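Local structure of GP37 (5FT0) at residues L125-D138 with E222-Q234. The protein inhibits the host RNA degradosome during phage infection, probably by binding RNase E and blocking its access to RNA. Numbering follows the deposited sequence.
Sequences LPVIEFMPGVHVDD and EVLFTIKIVRYNQ
P132 and F225 meet on the tightly packed face of an antiparallel strand pair, while the other face is looser. With F225 CG anti to the backbone N (chi1 -159°), the ring swings across to strand 129-132: P132 lies over one face in an off-centre CH-pi contact, CA 4.1 Å from the centroid, and F225 CZ reaches F130 CB at 4.0 Å. On the same buried face I128 CG2 lies alongside I227 CG2, 3.8 Å away. On the other face E129, M131 and K228 are partly exposed, while T226 is buried; a salt bridge joins E129 OE1 to K228 NZ at 3.2 Å, its hydrogen bond weak, and the selenium of M131 (a selenomethionine) rests on K228 CB. Backbone bonds join E129 with K228 and M131 with T226. Two hydroxyls add very short bonds to the backbone, both 2.5 Å: T226 OG1 donates to V134 O, on the last residue of the type II turn 131-134, and Y232 OH to P126 O, near the tyrosine ring plane. At V127 and I128, both facing V110, a classic beta bulge bends the strand. These are central strands of a seven-stranded sheet, between strands 109-115 and 206-217; helix 158-187 covers the F225 face, helix 67-82 meets P132, and R254 of the second subunit packs on K228.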
loop_
_atom_site.group_PDB
_atom_site.type_symbol
_atom_site.label_atom_id
_atom_site.label_comp_id
_atom_site.label_asym_id
_atom_site.label_seq_id
_atom_site.Cartn_x
_atom_site.Cartn_y
_atom_site.Cartn_z
ATOM N N LEU A 125 9.901 6.882 3.036
ATOM C CA LEU A 125 11.014 6.528 3.902
ATOM C C LEU A 125 10.818 7.243 5.232
ATOM O O LEU A 125 10.977 8.473 5.290
ATOM C CB LEU A 125 12.341 6.927 3.271
ATOM C CG LEU A 125 13.575 6.537 4.086
ATOM C CD1 LEU A 125 13.678 5.024 4.196
ATOM C CD2 LEU A 125 14.835 7.121 3.472
ATOM N N PRO A 126 10.484 6.539 6.312
ATOM C CA PRO A 126 10.107 7.228 7.553
ATOM C C PRO A 126 11.301 7.872 8.241
ATOM O O PRO A 126 12.402 7.319 8.269
ATOM C CB PRO A 126 9.506 6.110 8.419
ATOM C CG PRO A 126 9.300 4.942 7.488
ATOM C CD PRO A 126 10.350 5.080 6.430
ATOM N N VAL A 127 11.064 9.059 8.802
ATOM C CA VAL A 127 12.042 9.771 9.614
ATOM C C VAL A 127 11.527 9.988 11.033
ATOM O O VAL A 127 12.209 9.667 12.011
ATOM C CB VAL A 127 12.440 11.117 8.965
ATOM C CG1 VAL A 127 13.277 11.946 9.927
ATOM C CG2 VAL A 127 13.197 10.876 7.666
ATOM N N ILE A 128 10.321 10.535 11.161
ATOM C CA ILE A 128 9.645 10.697 12.442
ATOM C C ILE A 128 8.330 9.942 12.366
ATOM O O ILE A 128 7.540 10.157 11.439
ATOM C CB ILE A 128 9.401 12.178 12.781
ATOM C CG1 ILE A 128 10.709 12.967 12.741
ATOM C CG2 ILE A 128 8.744 12.306 14.144
ATOM C CD1 ILE A 128 10.516 14.463 12.839
ATOM N N GLU A 129 8.095 9.057 13.329
ATOM C CA GLU A 129 6.864 8.280 13.379
ATOM C C GLU A 129 6.149 8.558 14.692
ATOM O O GLU A 129 6.713 8.339 15.770
ATOM C CB GLU A 129 7.146 6.785 13.221
ATOM C CG GLU A 129 5.894 5.922 13.245
ATOM C CD GLU A 129 6.172 4.481 12.865
ATOM O OE1 GLU A 129 7.273 4.206 12.341
ATOM O OE2 GLU A 129 5.285 3.627 13.080
ATOM N N PHE A 130 4.917 9.048 14.597
ATOM C CA PHE A 130 4.067 9.209 15.766
ATOM C C PHE A 130 3.387 7.883 16.077
ATOM O O PHE A 130 2.834 7.237 15.180
ATOM C CB PHE A 130 3.023 10.301 15.527
ATOM C CG PHE A 130 3.614 11.644 15.206
ATOM C CD1 PHE A 130 3.932 12.535 16.217
ATOM C CD2 PHE A 130 3.855 12.014 13.892
ATOM C CE1 PHE A 130 4.475 13.771 15.925
ATOM C CE2 PHE A 130 4.398 13.248 13.594
ATOM C CZ PHE A 130 4.708 14.130 14.613
HETATM N N MSE A 131 3.437 7.471 17.339
HETATM C CA MSE A 131 2.890 6.179 17.733
HETATM C C MSE A 131 1.969 6.300 18.943
HETATM O O MSE A 131 2.355 5.948 20.061
HETATM C CB MSE A 131 4.024 5.198 18.030
HETATM C CG MSE A 131 5.018 5.043 16.883
HETATM SE SE MSE A 131 6.544 3.919 17.341
HETATM C CE MSE A 131 5.616 2.222 17.596
ATOM N N PRO A 132 0.749 6.792 18.721
ATOM C CA PRO A 132 -0.188 6.954 19.837
ATOM C C PRO A 132 -0.607 5.609 20.408
ATOM O O PRO A 132 -0.785 4.631 19.680
ATOM C CB PRO A 132 -1.373 7.687 19.199
ATOM C CG PRO A 132 -1.318 7.295 17.765
ATOM C CD PRO A 132 0.142 7.160 17.429
ATOM N N GLY A 133 -0.761 5.570 21.728
ATOM C CA GLY A 133 -1.159 4.363 22.419
ATOM C C GLY A 133 -0.058 3.346 22.626
ATOM O O GLY A 133 -0.337 2.254 23.139
ATOM N N VAL A 134 1.178 3.663 22.254
ATOM C CA VAL A 134 2.303 2.747 22.368
ATOM C C VAL A 134 3.328 3.354 23.315
ATOM O O VAL A 134 3.557 4.569 23.300
ATOM C CB VAL A 134 2.932 2.455 20.989
ATOM C CG1 VAL A 134 4.158 1.559 21.125
ATOM C CG2 VAL A 134 1.905 1.822 20.062
ATOM N N HIS A 135 3.932 2.507 24.146
ATOM C CA HIS A 135 5.042 2.884 25.007
ATOM C C HIS A 135 6.219 1.963 24.712
ATOM O O HIS A 135 6.031 0.771 24.451
ATOM C CB HIS A 135 4.649 2.797 26.482
ATOM C CG HIS A 135 5.603 3.484 27.408
ATOM N ND1 HIS A 135 6.848 2.977 27.709
ATOM C CD2 HIS A 135 5.486 4.635 28.113
ATOM C CE1 HIS A 135 7.462 3.790 28.550
ATOM N NE2 HIS A 135 6.655 4.803 28.812
ATOM N N VAL A 136 7.434 2.519 24.747
ATOM C CA VAL A 136 8.608 1.757 24.324
ATOM C C VAL A 136 8.869 0.578 25.256
ATOM O O VAL A 136 9.420 -0.445 24.833
ATOM C CB VAL A 136 9.841 2.680 24.216
ATOM C CG1 VAL A 136 10.259 3.192 25.585
ATOM C CG2 VAL A 136 10.996 1.954 23.533
ATOM N N ASP A 137 8.460 0.684 26.525
ATOM C CA ASP A 137 8.677 -0.407 27.470
ATOM C C ASP A 137 7.943 -1.679 27.071
ATOM O O ASP A 137 8.283 -2.756 27.572
ATOM C CB ASP A 137 8.249 0.012 28.879
ATOM C CG ASP A 137 9.153 1.078 29.472
ATOM O OD1 ASP A 137 10.294 1.229 28.985
ATOM O OD2 ASP A 137 8.726 1.757 30.429
ATOM N N ASP A 138 6.957 -1.587 26.180
ATOM C CA ASP A 138 6.199 -2.753 25.753
ATOM C C ASP A 138 6.764 -3.413 24.500
ATOM O O ASP A 138 6.294 -4.492 24.125
ATOM C CB ASP A 138 4.734 -2.371 25.511
ATOM C CG ASP A 138 4.071 -1.790 26.748
ATOM O OD1 ASP A 138 4.487 -2.145 27.872
ATOM O OD2 ASP A 138 3.128 -0.984 26.596
ATOM N N GLU A 222 -4.609 5.365 31.776
ATOM C CA GLU A 222 -3.350 5.900 31.286
ATOM C C GLU A 222 -3.490 6.288 29.821
ATOM O O GLU A 222 -4.201 5.625 29.063
ATOM C CB GLU A 222 -2.240 4.862 31.456
ATOM C CG GLU A 222 -0.837 5.394 31.387
ATOM C CD GLU A 222 0.176 4.313 31.692
ATOM O OE1 GLU A 222 -0.079 3.143 31.331
ATOM O OE2 GLU A 222 1.213 4.627 32.306
ATOM N N VAL A 223 -2.808 7.362 29.432
ATOM C CA VAL A 223 -2.640 7.731 28.032
ATOM C C VAL A 223 -1.181 7.505 27.664
ATOM O O VAL A 223 -0.280 7.997 28.354
ATOM C CB VAL A 223 -3.055 9.188 27.769
ATOM C CG1 VAL A 223 -2.813 9.543 26.311
ATOM C CG2 VAL A 223 -4.516 9.394 28.138
ATOM N N LEU A 224 -0.952 6.759 26.588
ATOM C CA LEU A 224 0.388 6.433 26.123
ATOM C C LEU A 224 0.629 7.075 24.766
ATOM O O LEU A 224 -0.278 7.137 23.933
ATOM C CB LEU A 224 0.587 4.914 26.016
ATOM C CG LEU A 224 0.344 4.081 27.278
ATOM C CD1 LEU A 224 0.538 2.603 26.978
ATOM C CD2 LEU A 224 1.257 4.527 28.408
ATOM N N PHE A 225 1.857 7.539 24.545
ATOM C CA PHE A 225 2.238 8.117 23.265
ATOM C C PHE A 225 3.741 7.965 23.091
ATOM O O PHE A 225 4.510 8.225 24.020
ATOM C CB PHE A 225 1.841 9.596 23.166
ATOM C CG PHE A 225 1.754 10.110 21.752
ATOM C CD1 PHE A 225 2.899 10.399 21.026
ATOM C CD2 PHE A 225 0.523 10.309 21.153
ATOM C CE1 PHE A 225 2.814 10.869 19.727
ATOM C CE2 PHE A 225 0.431 10.784 19.855
ATOM C CZ PHE A 225 1.578 11.061 19.143
ATOM N N THR A 226 4.151 7.542 21.899
ATOM C CA THR A 226 5.560 7.395 21.565
ATOM C C THR A 226 5.848 8.126 20.261
ATOM O O THR A 226 5.036 8.101 19.332
ATOM C CB THR A 226 5.961 5.911 21.441
ATOM O OG1 THR A 226 5.840 5.270 22.719
ATOM C CG2 THR A 226 7.396 5.770 20.953
ATOM N N ILE A 227 6.995 8.795 20.211
ATOM C CA ILE A 227 7.530 9.369 18.985
ATOM C C ILE A 227 8.829 8.647 18.666
ATOM O O ILE A 227 9.722 8.568 19.518
ATOM C CB ILE A 227 7.768 10.885 19.115
ATOM C CG1 ILE A 227 6.460 11.604 19.444
ATOM C CG2 ILE A 227 8.379 11.434 17.838
ATOM C CD1 ILE A 227 6.608 13.101 19.559
ATOM N N LYS A 228 8.928 8.110 17.455
ATOM C CA LYS A 228 10.131 7.429 16.997
ATOM C C LYS A 228 10.820 8.286 15.948
ATOM O O LYS A 228 10.171 8.781 15.021
ATOM C CB LYS A 228 9.813 6.051 16.414
ATOM C CG LYS A 228 11.055 5.313 15.917
ATOM C CD LYS A 228 10.728 3.937 15.355
ATOM C CE LYS A 228 10.084 4.027 13.990
ATOM N NZ LYS A 228 9.836 2.676 13.413
ATOM N N ILE A 229 12.128 8.464 16.101
ATOM C CA ILE A 229 12.951 9.182 15.139
ATOM C C ILE A 229 14.041 8.236 14.660
ATOM O O ILE A 229 14.677 7.550 15.471
ATOM C CB ILE A 229 13.551 10.461 15.749
ATOM C CG1 ILE A 229 12.432 11.354 16.288
ATOM C CG2 ILE A 229 14.372 11.213 14.710
ATOM C CD1 ILE A 229 12.926 12.582 17.002
ATOM N N VAL A 230 14.250 8.192 13.347
ATOM C CA VAL A 230 15.185 7.261 12.727
ATOM C C VAL A 230 16.274 8.056 12.023
ATOM O O VAL A 230 15.979 8.956 11.229
ATOM C CB VAL A 230 14.479 6.321 11.732
ATOM C CG1 VAL A 230 15.467 5.301 11.172
ATOM C CG2 VAL A 230 13.302 5.627 12.398
ATOM N N ARG A 231 17.526 7.724 12.319
ATOM C CA ARG A 231 18.667 8.172 11.533
ATOM C C ARG A 231 19.241 6.971 10.802
ATOM O O ARG A 231 19.523 5.941 11.422
ATOM C CB ARG A 231 19.743 8.811 12.408
ATOM C CG ARG A 231 20.914 9.365 11.606
ATOM C CD ARG A 231 22.174 9.421 12.447
ATOM N NE ARG A 231 23.187 10.301 11.871
ATOM C CZ ARG A 231 24.215 9.884 11.139
ATOM N NH1 ARG A 231 24.377 8.591 10.887
ATOM N NH2 ARG A 231 25.086 10.761 10.659
ATOM N N TYR A 232 19.400 7.098 9.490
ATOM C CA TYR A 232 19.903 6.001 8.684
ATOM C C TYR A 232 21.428 6.073 8.604
ATOM O O TYR A 232 22.060 6.975 9.159
ATOM C CB TYR A 232 19.223 6.021 7.317
ATOM C CG TYR A 232 17.727 5.809 7.431
ATOM C CD1 TYR A 232 17.200 4.534 7.605
ATOM C CD2 TYR A 232 16.845 6.883 7.399
ATOM C CE1 TYR A 232 15.839 4.331 7.725
ATOM C CE2 TYR A 232 15.479 6.690 7.518
ATOM C CZ TYR A 232 14.983 5.413 7.682
ATOM O OH TYR A 232 13.628 5.213 7.803
ATOM N N ASN A 233 22.031 5.099 7.911
ATOM C CA ASN A 233 23.483 4.928 7.969
ATOM C C ASN A 233 24.232 6.193 7.561
ATOM O O ASN A 233 25.328 6.451 8.071
ATOM C CB ASN A 233 23.910 3.743 7.100
ATOM C CG ASN A 233 23.380 3.835 5.683
ATOM O OD1 ASN A 233 22.227 4.211 5.460
ATOM N ND2 ASN A 233 24.224 3.494 4.715
ATOM N N GLN A 234 23.659 6.996 6.666
ATOM C CA GLN A 234 24.198 8.296 6.299
ATOM C C GLN A 234 23.111 9.359 6.410
ATOM O O GLN A 234 21.927 9.065 6.215
ATOM C CB GLN A 234 24.769 8.286 4.871
ATOM C CG GLN A 234 26.298 8.241 4.789
ATOM C CD GLN A 234 26.883 6.897 5.202
ATOM O OE1 GLN A 234 26.556 5.859 4.623
ATOM N NE2 GLN A 234 27.762 6.913 6.200
#